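Long-range contacts in LP15968p (Drosophila melanogaster, PDB 3MN8), which removes C-terminal arginine or lysine residues from peptides and proteins as a zinc-dependent metallocarboxypeptidase, processing growth factors, peptide hormones and neuropeptides: residues Pro38-Gln43 and Lys310-Ser315; Arg68-Arg73 and Gln195-Ala200; Gly102-Gly107 and Val163-Ala168. All blocks are in the same frame, centred on the assembly; numbering follows the deposited sequence.

Interaction 1 of 3, residues Pro38-Gln43 and Lys310-Ser315; sequences PHYASQ and KYPAAS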
ATOM      1  N   PRO A  38      11.824  18.693  14.236  1.00 68.89           N
ATOM      2  CA  PRO A  38      12.246  17.483  13.523  1.00 64.10           C
ATOM      3  C   PRO A  38      12.907  16.467  14.450  1.00 64.27           C
ATOM      4  O   PRO A  38      13.862  16.790  15.159  1.00 75.72           O
ATOM      5  CB  PRO A  38      13.259  18.008  12.506  1.00 67.93           C
ATOM      6  CG  PRO A  38      12.996  19.486  12.413  1.00 76.52           C
ATOM      7  CD  PRO A  38      12.529  19.894  13.767  1.00 73.50           C
ATOM      8  N   HIS A  39      12.393  15.243  14.435  1.00 56.21           N
ATOM      9  CA  HIS A  39      12.900  14.179  15.287  1.00 53.70           C
ATOM     10  C   HIS A  39      12.231  12.851  14.918  1.00 52.04           C
ATOM     11  O   HIS A  39      11.144  12.826  14.328  1.00 40.41           O
ATOM     12  CB  HIS A  39      12.667  14.523  16.764  1.00 46.32           C
ATOM     13  CG  HIS A  39      11.248  14.337  17.216  1.00 41.18           C
ATOM     14  ND1 HIS A  39      10.207  15.081  16.712  1.00 57.18           N
ATOM     15  CD2 HIS A  39      10.714  13.502  18.136  1.00 45.78           C
ATOM     16  CE1 HIS A  39       9.079  14.701  17.299  1.00 59.37           C
ATOM     17  NE2 HIS A  39       9.357  13.752  18.165  1.00 49.76           N
ATOM     18  N   TYR A  40      12.880  11.744  15.253  1.00 57.58           N
ATOM     19  CA  TYR A  40      12.276  10.441  14.983  1.00 55.69           C
ATOM     20  C   TYR A  40      11.368  10.015  16.130  1.00 48.62           C
ATOM     21  O   TYR A  40      11.788  10.006  17.284  1.00 59.06           O
ATOM     22  CB  TYR A  40      13.350   9.379  14.690  1.00 59.12           C
ATOM     23  CG  TYR A  40      13.920   9.472  13.282  1.00 59.75           C
ATOM     24  CD1 TYR A  40      15.209   9.940  13.053  1.00 63.22           C
ATOM     25  CD2 TYR A  40      13.156   9.113  12.180  1.00 51.53           C
ATOM     26  CE1 TYR A  40      15.717  10.031  11.765  1.00 59.16           C
ATOM     27  CE2 TYR A  40      13.658   9.205  10.897  1.00 47.93           C
ATOM     28  CZ  TYR A  40      14.934   9.663  10.695  1.00 47.26           C
ATOM     29  OH  TYR A  40      15.408   9.755   9.408  1.00 38.78           O
ATOM     30  N   ALA A  41      10.122   9.680  15.817  1.00 46.84           N
ATOM     31  CA  ALA A  41       9.180   9.260  16.853  1.00 45.58           C
ATOM     32  C   ALA A  41       9.484   7.833  17.340  1.00 42.16           C
ATOM     33  O   ALA A  41       9.598   6.898  16.546  1.00 26.98           O
ATOM     34  CB  ALA A  41       7.750   9.374  16.357  1.00 37.28           C
ATOM     35  N   SER A  42       9.630   7.686  18.655  1.00 50.58           N
ATOM     36  CA  SER A  42       9.908   6.381  19.248  1.00 47.01           C
ATOM     37  C   SER A  42       8.643   5.536  19.278  1.00 45.38           C
ATOM     38  O   SER A  42       7.559   6.022  18.976  1.00 54.95           O
ATOM     39  CB  SER A  42      10.455   6.539  20.672  1.00 44.02           C
ATOM     40  OG  SER A  42       9.448   6.986  21.567  1.00 44.74           O
ATOM     41  N   GLN A  43       8.779   4.273  19.654  1.00 37.87           N
ATOM     42  CA  GLN A  43       7.609   3.435  19.856  1.00 31.13           C
ATOM     43  C   GLN A  43       6.632   4.119  20.803  1.00 40.56           C
ATOM     44  O   GLN A  43       5.461   4.248  20.480  1.00 33.28           O
ATOM     45  CB  GLN A  43       8.007   2.074  20.420  1.00 43.76           C
ATOM     46  CG  GLN A  43       6.857   1.094  20.524  1.00 49.72           C
ATOM     47  CD  GLN A  43       6.227   0.777  19.168  1.00 57.67           C
ATOM     48  OE1 GLN A  43       6.880   0.848  18.121  1.00 59.91           O
ATOM     49  NE2 GLN A  43       4.948   0.411  19.188  1.00 61.79           N
ATOM     50  N   LYS A 310      19.696   5.181   4.324  1.00 55.00           N
ATOM     51  CA  LYS A 310      18.670   4.386   4.990  1.00 51.76           C
ATOM     52  C   LYS A 310      18.104   5.093   6.223  1.00 50.17           C
ATOM     53  O   LYS A 310      16.887   5.190   6.392  1.00 54.01           O
ATOM     54  CB  LYS A 310      19.226   3.012   5.370  1.00 53.98           C
ATOM     55  CG  LYS A 310      19.608   2.157   4.180  1.00 53.55           C
ATOM     56  CD  LYS A 310      20.085   0.762   4.599  1.00 49.34           C
ATOM     57  CE  LYS A 310      19.849  -0.256   3.458  1.00 55.89           C
ATOM     58  NZ  LYS A 310      20.156  -1.683   3.820  1.00 61.43           N
ATOM     59  N   TYR A 311      18.997   5.587   7.078  1.00 56.23           N
ATOM     60  CA  TYR A 311      18.607   6.246   8.328  1.00 58.32           C
ATOM     61  C   TYR A 311      19.217   7.642   8.426  1.00 53.57           C
ATOM     62  O   TYR A 311      20.235   7.816   9.085  1.00 55.29           O
ATOM     63  CB  TYR A 311      19.092   5.427   9.531  1.00 55.22           C
ATOM     64  CG  TYR A 311      18.310   5.645  10.818  1.00 47.59           C
ATOM     65  CD1 TYR A 311      18.176   4.618  11.749  1.00 48.60           C
ATOM     66  CD2 TYR A 311      17.699   6.860  11.099  1.00 50.54           C
ATOM     67  CE1 TYR A 311      17.464   4.788  12.925  1.00 43.16           C
ATOM     68  CE2 TYR A 311      16.970   7.042  12.275  1.00 50.24           C
ATOM     69  CZ  TYR A 311      16.863   5.998  13.183  1.00 45.89           C
ATOM     70  OH  TYR A 311      16.157   6.161  14.354  1.00 42.89           O
ATOM     71  N   PRO A 312      18.598   8.641   7.771  1.00 56.07           N
ATOM     72  CA  PRO A 312      19.165   9.997   7.797  1.00 46.82           C
ATOM     73  C   PRO A 312      18.859  10.690   9.119  1.00 61.77           C
ATOM     74  O   PRO A 312      18.218  10.090   9.988  1.00 67.32           O
ATOM     75  CB  PRO A 312      18.458  10.712   6.635  1.00 43.64           C
ATOM     76  CG  PRO A 312      17.610   9.636   5.930  1.00 60.51           C
ATOM     77  CD  PRO A 312      17.384   8.555   6.940  1.00 58.37           C
ATOM     78  N   ALA A 313      19.320  11.928   9.271  1.00 64.67           N
ATOM     79  CA  ALA A 313      19.088  12.698  10.495  1.00 63.89           C
ATOM     80  C   ALA A 313      17.783  13.477  10.409  1.00 53.06           C
ATOM     81  O   ALA A 313      17.316  13.806   9.317  1.00 55.28           O
ATOM     82  CB  ALA A 313      20.262  13.651  10.776  1.00 60.51           C
ATOM     83  N   ALA A 314      17.211  13.780  11.571  1.00 47.12           N
ATOM     84  CA  ALA A 314      15.927  14.467  11.651  1.00 52.87           C
ATOM     85  C   ALA A 314      15.805  15.696  10.735  1.00 54.74           C
ATOM     86  O   ALA A 314      14.801  15.860  10.045  1.00 60.74           O
ATOM     87  CB  ALA A 314      15.632  14.848  13.095  1.00 54.59           C
ATOM     88  N   SER A 315      16.820  16.555  10.736  1.00 52.35           N
ATOM     89  CA  SER A 315      16.778  17.816   9.985  1.00 55.21           C
ATOM     90  C   SER A 315      16.444  17.568   8.524  1.00 47.96           C
ATOM     91  O   SER A 315      15.966  18.461   7.823  1.00 51.58           O
ATOM     92  CB  SER A 315      18.117  18.571  10.099  1.00 53.51           C
ATOM     93  OG  SER A 315      19.189  17.827   9.529  1.00 51.39           O
TER

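Interaction 2 of 3, residues Arg68-Arg73 and Gln195-Ala200; sequences RSLEGR and QPETAA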
ATOM      1  N   ARG A  68       1.830  -8.152  17.989  1.00 41.45           N
ATOM      2  CA  ARG A  68       2.999  -7.704  18.711  1.00 33.70           C
ATOM      3  C   ARG A  68       4.286  -8.322  18.154  1.00 42.10           C
ATOM      4  O   ARG A  68       4.265  -9.399  17.552  1.00 37.13           O
ATOM      5  CB  ARG A  68       2.825  -7.999  20.199  1.00 26.93           C
ATOM      6  CG  ARG A  68       2.354  -6.810  21.026  1.00 26.35           C
ATOM      7  CD  ARG A  68       1.655  -7.292  22.284  1.00 40.20           C
ATOM      8  NE  ARG A  68       1.364  -6.203  23.209  1.00 48.56           N
ATOM      9  CZ  ARG A  68       0.239  -6.089  23.910  1.00 60.19           C
ATOM     10  NH1 ARG A  68      -0.723  -6.994  23.794  1.00 65.87           N
ATOM     11  NH2 ARG A  68       0.077  -5.061  24.727  1.00 73.83           N
ATOM     12  N   SER A  69       5.398  -7.611  18.347  1.00 39.55           N
ATOM     13  CA  SER A  69       6.705  -8.059  17.903  1.00 17.64           C
ATOM     14  C   SER A  69       7.260  -9.082  18.890  1.00 37.31           C
ATOM     15  O   SER A  69       6.670  -9.332  19.949  1.00 28.79           O
ATOM     16  CB  SER A  69       7.645  -6.871  17.829  1.00 22.99           C
ATOM     17  OG  SER A  69       8.077  -6.497  19.131  1.00 31.91           O
ATOM     18  N   LEU A  70       8.402  -9.675  18.545  1.00 42.04           N
ATOM     19  CA  LEU A  70       9.055 -10.635  19.434  1.00 44.25           C
ATOM     20  C   LEU A  70       9.196 -10.058  20.830  1.00 45.36           C
ATOM     21  O   LEU A  70       8.960 -10.741  21.833  1.00 46.87           O
ATOM     22  CB  LEU A  70      10.443 -11.006  18.912  1.00 38.65           C
ATOM     23  CG  LEU A  70      10.490 -11.926  17.695  1.00 41.93           C
ATOM     24  CD1 LEU A  70      11.917 -12.099  17.194  1.00 46.95           C
ATOM     25  CD2 LEU A  70       9.895 -13.273  18.042  1.00 37.86           C
ATOM     26  N   GLU A  71       9.580  -8.792  20.885  1.00 34.99           N
ATOM     27  CA  GLU A  71       9.962  -8.194  22.147  1.00 39.56           C
ATOM     28  C   GLU A  71       8.840  -7.379  22.783  1.00 43.16           C
ATOM     29  O   GLU A  71       9.087  -6.515  23.630  1.00 38.24           O
ATOM     30  CB  GLU A  71      11.214  -7.361  21.944  1.00 46.37           C
ATOM     31  CG  GLU A  71      12.368  -8.178  21.415  1.00 38.88           C
ATOM     32  CD  GLU A  71      13.604  -7.345  21.220  1.00 56.84           C
ATOM     33  OE1 GLU A  71      13.470  -6.195  20.737  1.00 61.99           O
ATOM     34  OE2 GLU A  71      14.705  -7.842  21.540  1.00 57.88           O
ATOM     35  N   GLY A  72       7.609  -7.661  22.356  1.00 44.36           N
ATOM     36  CA  GLY A  72       6.421  -7.137  23.009  1.00 38.08           C
ATOM     37  C   GLY A  72       5.867  -5.832  22.465  1.00 42.58           C
ATOM     38  O   GLY A  72       4.824  -5.354  22.917  1.00 53.00           O
ATOM     39  N   ARG A  73       6.557  -5.243  21.499  1.00 41.94           N
ATOM     40  CA  ARG A  73       6.125  -3.965  20.957  1.00 40.73           C
ATOM     41  C   ARG A  73       4.873  -4.095  20.097  1.00 46.69           C
ATOM     42  O   ARG A  73       4.746  -5.020  19.290  1.00 49.41           O
ATOM     43  CB  ARG A  73       7.264  -3.331  20.170  1.00 42.42           C
ATOM     44  CG  ARG A  73       8.543  -3.251  20.979  1.00 37.98           C
ATOM     45  CD  ARG A  73       9.608  -2.505  20.220  1.00 43.54           C
ATOM     46  NE  ARG A  73      10.932  -2.910  20.678  1.00 48.38           N
ATOM     47  CZ  ARG A  73      11.639  -2.247  21.586  1.00 42.68           C
ATOM     48  NH1 ARG A  73      12.833  -2.684  21.955  1.00 39.71           N
ATOM     49  NH2 ARG A  73      11.150  -1.139  22.120  1.00 55.31           N
ATOM     50  N   GLN A 195       7.682 -15.064  11.289  1.00 44.09           N
ATOM     51  CA  GLN A 195       7.902 -14.058  12.308  1.00 34.97           C
ATOM     52  C   GLN A 195       6.567 -13.425  12.701  1.00 39.04           C
ATOM     53  O   GLN A 195       5.688 -13.206  11.861  1.00 29.57           O
ATOM     54  CB  GLN A 195       8.890 -12.995  11.839  1.00 35.61           C
ATOM     55  CG  GLN A 195      10.236 -13.559  11.420  1.00 41.10           C
ATOM     56  CD  GLN A 195      10.934 -14.351  12.518  1.00 45.11           C
ATOM     57  OE1 GLN A 195      11.151 -13.853  13.623  1.00 52.28           O
ATOM     58  NE2 GLN A 195      11.314 -15.583  12.205  1.00 31.61           N
ATOM     59  N   PRO A 196       6.417 -13.139  14.001  1.00 37.91           N
ATOM     60  CA  PRO A 196       5.217 -12.543  14.587  1.00 24.76           C
ATOM     61  C   PRO A 196       4.737 -11.445  13.667  1.00 27.47           C
ATOM     62  O   PRO A 196       3.562 -11.343  13.345  1.00 30.75           O
ATOM     63  CB  PRO A 196       5.745 -11.904  15.875  1.00 20.25           C
ATOM     64  CG  PRO A 196       6.918 -12.697  16.239  1.00 36.77           C
ATOM     65  CD  PRO A 196       7.535 -13.182  14.957  1.00 29.66           C
ATOM     66  N   GLU A 197       5.682 -10.624  13.236  1.00 31.82           N
ATOM     67  CA  GLU A 197       5.365  -9.409  12.515  1.00 32.70           C
ATOM     68  C   GLU A 197       4.773  -9.764  11.170  1.00 25.21           C
ATOM     69  O   GLU A 197       3.808  -9.157  10.729  1.00 25.59           O
ATOM     70  CB  GLU A 197       6.629  -8.550  12.353  1.00 34.32           C
ATOM     71  CG  GLU A 197       7.218  -8.011  13.669  1.00 28.91           C
ATOM     72  CD  GLU A 197       8.208  -8.972  14.320  1.00 42.24           C
ATOM     73  OE1 GLU A 197       8.733  -8.632  15.414  1.00 45.49           O
ATOM     74  OE2 GLU A 197       8.463 -10.052  13.728  1.00 24.48           O
ATOM     75  N   THR A 198       5.362 -10.764  10.531  1.00 26.42           N
ATOM     76  CA  THR A 198       4.884 -11.244   9.248  1.00 27.08           C
ATOM     77  C   THR A 198       3.466 -11.773   9.426  1.00 33.31           C
ATOM     78  O   THR A 198       2.529 -11.317   8.767  1.00 41.67           O
ATOM     79  CB  THR A 198       5.776 -12.382   8.728  1.00 36.97           C
ATOM     80  OG1 THR A 198       7.167 -12.048   8.901  1.00 29.76           O
ATOM     81  CG2 THR A 198       5.467 -12.677   7.264  1.00 32.37           C
ATOM     82  N   ALA A 199       3.315 -12.741  10.327  1.00 33.25           N
ATOM     83  CA  ALA A 199       2.017 -13.356  10.602  1.00 28.19           C
ATOM     84  C   ALA A 199       0.930 -12.308  10.813  1.00 33.36           C
ATOM     85  O   ALA A 199      -0.155 -12.411  10.257  1.00 35.62           O
ATOM     86  CB  ALA A 199       2.108 -14.282  11.828  1.00 17.80           C
ATOM     87  N   ALA A 200       1.225 -11.302  11.629  1.00 26.35           N
ATOM     88  CA  ALA A 200       0.276 -10.240  11.909  1.00 20.13           C
ATOM     89  C   ALA A 200      -0.199  -9.592  10.617  1.00 29.11           C
ATOM     90  O   ALA A 200      -1.397  -9.411  10.391  1.00 41.98           O
ATOM     91  CB  ALA A 200       0.915  -9.189  12.817  1.00 26.31           C
TER

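Interaction 3 of 3, residues Gly102-Gly107 and Val163-Ala168; sequences GDETVG and VGRGNA. With ZN (zinc ion), chain F; GEM ((2-guanidinoethylmercapto)succinic acid), chain G.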
ATOM      1  N   GLY A 102      13.874  -2.163   9.781  1.00 35.72           N
ATOM      2  CA  GLY A 102      14.036  -1.225  10.879  1.00 27.64           C
ATOM      3  C   GLY A 102      15.018  -0.077  10.668  1.00 33.56           C
ATOM      4  O   GLY A 102      14.841   1.003  11.231  1.00 49.68           O
ATOM      5  N   ASP A 103      16.060  -0.300   9.870  1.00 43.58           N
ATOM      6  CA  ASP A 103      17.056   0.741   9.619  1.00 43.70           C
ATOM      7  C   ASP A 103      16.700   1.648   8.435  1.00 37.63           C
ATOM      8  O   ASP A 103      17.422   2.589   8.132  1.00 48.55           O
ATOM      9  CB  ASP A 103      18.438   0.116   9.425  1.00 48.39           C
ATOM     10  CG  ASP A 103      18.411  -1.103   8.516  1.00 50.34           C
ATOM     11  OD1 ASP A 103      19.388  -1.876   8.549  1.00 57.91           O
ATOM     12  OD2 ASP A 103      17.425  -1.293   7.770  1.00 59.55           O
ATOM     13  N   GLU A 104      15.593   1.346   7.763  1.00 35.21           N
ATOM     14  CA  GLU A 104      15.082   2.190   6.686  1.00 33.19           C
ATOM     15  C   GLU A 104      13.920   3.000   7.240  1.00 44.68           C
ATOM     16  O   GLU A 104      12.778   2.519   7.300  1.00 45.94           O
ATOM     17  CB  GLU A 104      14.629   1.338   5.507  1.00 26.36           C
ATOM     18  CG  GLU A 104      15.710   0.425   4.945  1.00 44.67           C
ATOM     19  CD  GLU A 104      15.145  -0.561   3.959  1.00 53.68           C
ATOM     20  OE1 GLU A 104      13.977  -0.379   3.568  1.00 61.52           O
ATOM     21  OE2 GLU A 104      15.846  -1.521   3.586  1.00 66.19           O
ATOM     22  N   THR A 105      14.220   4.240   7.613  1.00 45.21           N
ATOM     23  CA  THR A 105      13.422   4.985   8.580  1.00 33.94           C
ATOM     24  C   THR A 105      12.575   6.152   8.047  1.00 30.98           C
ATOM     25  O   THR A 105      11.593   6.529   8.673  1.00 29.13           O
ATOM     26  CB  THR A 105      14.360   5.524   9.685  1.00 47.23           C
ATOM     27  OG1 THR A 105      15.377   6.349   9.093  1.00 35.58           O
ATOM     28  CG2 THR A 105      15.039   4.366  10.409  1.00 52.39           C
ATOM     29  N   VAL A 106      12.952   6.743   6.914  1.00 34.13           N
ATOM     30  CA  VAL A 106      12.246   7.931   6.418  1.00 31.76           C
ATOM     31  C   VAL A 106      10.730   7.678   6.244  1.00 39.54           C
ATOM     32  O   VAL A 106       9.895   8.452   6.723  1.00 44.85           O
ATOM     33  CB  VAL A 106      12.874   8.468   5.099  1.00 45.49           C
ATOM     34  CG1 VAL A 106      12.131   9.711   4.591  1.00 41.31           C
ATOM     35  CG2 VAL A 106      14.357   8.762   5.291  1.00 43.94           C
ATOM     36  N   GLY A 107      10.379   6.586   5.568  1.00 48.94           N
ATOM     37  CA  GLY A 107       8.983   6.223   5.370  1.00 33.93           C
ATOM     38  C   GLY A 107       8.223   6.251   6.680  1.00 39.59           C
ATOM     39  O   GLY A 107       7.091   6.752   6.759  1.00 39.90           O
ATOM     40  N   VAL A 163      22.092  -6.009  11.312  1.00 61.39           N
ATOM     41  CA  VAL A 163      21.364  -5.820  12.550  1.00 61.79           C
ATOM     42  C   VAL A 163      20.523  -4.547  12.475  1.00 57.24           C
ATOM     43  O   VAL A 163      20.984  -3.487  12.026  1.00 50.28           O
ATOM     44  CB  VAL A 163      22.291  -5.789  13.770  1.00 51.26           C
ATOM     45  CG1 VAL A 163      21.596  -5.121  14.946  1.00 40.85           C
ATOM     46  CG2 VAL A 163      22.757  -7.211  14.125  1.00 41.84           C
ATOM     47  N   GLY A 164      19.271  -4.676  12.896  1.00 49.39           N
ATOM     48  CA  GLY A 164      18.308  -3.592  12.804  1.00 47.67           C
ATOM     49  C   GLY A 164      17.419  -3.728  11.579  1.00 40.02           C
ATOM     50  O   GLY A 164      16.247  -3.361  11.604  1.00 38.74           O
ATOM     51  N   ARG A 165      17.986  -4.260  10.501  1.00 47.61           N
ATOM     52  CA  ARG A 165      17.240  -4.473   9.273  1.00 42.86           C
ATOM     53  C   ARG A 165      16.193  -5.557   9.505  1.00 40.60           C
ATOM     54  O   ARG A 165      15.005  -5.334   9.291  1.00 51.87           O
ATOM     55  CB  ARG A 165      18.188  -4.839   8.118  1.00 44.94           C
ATOM     56  CG  ARG A 165      17.484  -5.121   6.793  1.00 45.25           C
ATOM     57  CD  ARG A 165      18.474  -5.428   5.669  1.00 39.42           C
ATOM     58  NE  ARG A 165      17.864  -6.221   4.600  1.00 27.96           N
ATOM     59  CZ  ARG A 165      17.383  -5.713   3.469  1.00 33.92           C
ATOM     60  NH1 ARG A 165      17.440  -4.409   3.251  1.00 34.34           N
ATOM     61  NH2 ARG A 165      16.850  -6.510   2.548  1.00 42.18           N
ATOM     62  N   GLY A 166      16.629  -6.726   9.962  1.00 36.80           N
ATOM     63  CA  GLY A 166      15.716  -7.825  10.233  1.00 31.47           C
ATOM     64  C   GLY A 166      15.116  -7.607  11.603  1.00 35.50           C
ATOM     65  O   GLY A 166      15.442  -6.618  12.265  1.00 43.16           O
ATOM     66  N   ASN A 167      14.235  -8.510  12.033  1.00 39.80           N
ATOM     67  CA  ASN A 167      13.602  -8.357  13.342  1.00 34.37           C
ATOM     68  C   ASN A 167      14.560  -8.737  14.458  1.00 43.60           C
ATOM     69  O   ASN A 167      15.783  -8.724  14.274  1.00 47.65           O
ATOM     70  CB  ASN A 167      12.253  -9.098  13.445  1.00 32.31           C
ATOM     71  CG  ASN A 167      12.396 -10.615  13.450  1.00 39.46           C
ATOM     72  OD1 ASN A 167      13.503 -11.160  13.433  1.00 41.37           O
ATOM     73  ND2 ASN A 167      11.259 -11.305  13.477  1.00 33.17           N
ATOM     74  N   ALA A 168      14.012  -9.061  15.622  1.00 45.96           N
ATOM     75  CA  ALA A 168      14.854  -9.346  16.780  1.00 50.54           C
ATOM     76  C   ALA A 168      15.551 -10.695  16.647  1.00 64.87           C
ATOM     77  O   ALA A 168      16.562 -10.935  17.305  1.00 69.91           O
ATOM     78  CB  ALA A 168      14.040  -9.283  18.070  1.00 48.32           C
TER
HETATM   79 ZN    ZN F 999      14.119  -2.232   2.778  1.00 42.65          ZN
HETATM   80  C8  GEM G 601      14.621  -4.674  -1.388  1.00 57.00           C
HETATM   81  S7  GEM G 601      12.874  -4.519  -1.628  1.00 57.42           S
HETATM   82  C6  GEM G 601      12.835  -3.510  -3.082  1.00 51.59           C
HETATM   83  C5  GEM G 601      13.651  -4.073  -4.243  1.00 34.21           C
HETATM   84  N3  GEM G 601      12.968  -5.264  -4.723  1.00 36.03           N
HETATM   85  C1  GEM G 601      13.426  -6.148  -5.603  1.00 43.13           C
HETATM   86  N4  GEM G 601      12.686  -7.195  -5.949  1.00 32.44           N
HETATM   87  N2  GEM G 601      14.631  -5.992  -6.139  1.00 48.23           N
HETATM   88  C9  GEM G 601      14.835  -5.717  -0.323  1.00 64.36           C
HETATM   89  O14 GEM G 601      13.828  -6.188   0.251  1.00 32.86           O
HETATM   90  O15 GEM G 601      15.999  -6.084  -0.056  1.00 65.33           O
HETATM   91  C10 GEM G 601      15.307  -3.343  -1.035  1.00 45.92           C
HETATM   92  C11 GEM G 601      14.977  -2.736   0.323  1.00 54.16           C
HETATM   93  O12 GEM G 601      14.657  -1.523   0.350  1.00 39.20           O
HETATM   94  O13 GEM G 601      15.070  -3.437   1.363  1.00 33.28           O

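Interaction 1 of 3, residues Pro38-Gln43 and Lys310-Ser315
Two loops of the M14 carboxypeptidase catalytic domain meet here through an edge-to-face tyrosine pair, Tyr40 with Tyr311. Residues Pro38-Gln43 lead into helix 43-56, while Lys310-Ser315 joins strand 300-305 of the central sheet to helix 317-333, so the contact joins an early loop of the domain to a late one. The touching parts of the two segments run in roughly opposite directions, 158° apart, and neither is regular helix or strand. Tyr311 turns the edge of its ring onto a face of Tyr40: the planes stand at 88° and the centroids lie 4.9 Å apart. The touching atom is CE2 of Tyr311, which sits above the rim of the Tyr40 ring, 3.3 Å from Tyr40 CE1. The torsion of Tyr311 puts its CG anti to the backbone N (chi1 -156°), which swings the ring across to the other loop.

The same Tyr40 ring is also held from its end. Its OH donates a hydrogen bond of 2.9 Å to Pro312 O, coming in from above the carbonyl plane rather than along a lone pair, and Pro312 CD lies close to the hydroxyl. Face and hydroxyl together should leave the ring little freedom to turn. Both tyrosines are buried and rest on Tyr148 of helix 145-149; Tyr40 OH has a further, weak hydrogen bond with Thr105 OG1, next in sequence to the zinc ligand Glu104. The side chain of Tyr311 is about 11 Å from the zinc ion, so the pair lies close to the metal site but does not reach the zinc.

Nearer the surface the contact is van der Waals packing. Ala314 points its methyl at the backbone between Pro38 and His39, and Ala314 CB comes to 3.3 Å from Pro38 O and, as an apolar pair, 4.0 Å from Pro38 CB.

Interaction 2 of 3, residues Arg68-Arg73 and Gln195-Ala200
Leu70 and Pro196 make the apolar part of this contact. Leu70 CD2 lies 3.5 Å from Pro196 CG, the leucine branch crossing the proline ring at about a right angle. Pro196 also puts its CB 3.4 Å from Arg68 O, so one ring touches both the carbonyl and the leucine. The other methyl, Leu70 CD1, reaches toward the amide of Gln195, whose OE1 is engaged by Asn167.

The polar part rests on Glu197. Its chain bends at chi2 (88°), which brings the carboxylate back beside the turn; OE1 then accepts a weak hydrogen bond of 3.3 Å from Leu70 N, at 152°, and lies against the CB of Ser69. OE2 takes a hydrogen bond from Asn167 ND2, so the buried carboxylate has a donor for each oxygen. An alanine in place of Glu197 would probably leave Leu70 N without this acceptor and deprive Asn167 ND2 of one of its two side-chain partners.

These groups join a beta hairpin to a helix start in the alpha/beta catalytic domain: Ser69 to Gly72 form the type I turn between antiparallel strands 61-68 and 74-80 at one edge of the central sheet, and Gln195 is the N-cap residue of helix 196-205.

Ser69 OG ties the turn together and to helix 145-149. It accepts from Arg73 N at 3.1 Å and, weakly, from Glu71 N, and it is hydrogen-bonded to Asp146 OD1 of that helix. The same aspartate oxygen forms a salt bridge with Arg73 NE.

Interaction 3 of 3, residues Gly102-Gly107 and Val163-Ala168
The guanidinium of Arg165 and the carboxylate of Glu104 come together over one oxygen of a bound inhibitor, with the catalytic zinc ion held between the glutamate and the inhibitor. This is the active site of the M14 metallocarboxypeptidase domain. Glu104 grips the zinc with both oxygens, OE1 and OE2 each 2.0 Å from the metal, and His101 and His217 supply the other protein ligands. A carboxylate of GEM, (2-guanidinoethylmercapto)succinic acid, completes the sphere through O13, with O12 at a longer 2.6 Å.

Arg165 reaches the inhibitor on a chain extended from CG to NE, its CG anti to the backbone N (chi1 178°). NH1 donates to GEM O13, the atom that also binds zinc, while NH2 donates a 2.8 Å hydrogen bond to GEM O15, which belongs to the second carboxylate and meets the guanidinium at its edge, near its plane. One arginine thus spans both acid groups. Its charge would be expected to draw electron density from O13 alongside the metal. Glu104 OE2 stands 3.3 Å from Arg165 NH1, and Asp172 holds NH2 in a salt bridge that fixes the guanidinium from the protein side.

Behind the site, the two backbones lie against each other. Gly102 N makes a weak hydrogen bond to Arg165 O, and Gly102 CA sits 3.2 Å from Gly164 O; there is probably little room for a side chain at Gly102 beside that carbonyl, while Gly164 has a positive phi (98°), where a side chain would be pressed against the preceding carbonyl. Asp103 spreads its carboxylate beside the first carbons of the arginine, short of its charged end. Hydrogen-bonded to Ser158 OG, Asp103 OD1 lies 3.2 Å from Arg165 CB.

All three contacts belong to the peptidase M14 domain and leave the transthyretin-like domain aside. Along the chain the order is 38-43, 68-73, 102-107, 163-168, 195-200, 310-315, so interaction 1 encloses interaction 2, which encloses interaction 3. The centres of interactions 1 and 3 are about 12 Å apart and those of 2 and 3 about 14 Å, whereas 1 and 2 lie about 22 Å apart without touching. Interaction 3 therefore connects the other two: Lys310 O probably accepts a hydrogen bond from Thr105 N, and Leu70 CD1 and Glu71 CD pack on Ala168 CB. Interactions 1 and 2 flank the loops that carry the zinc and inhibitor ligands, at second-shell distance or beyond.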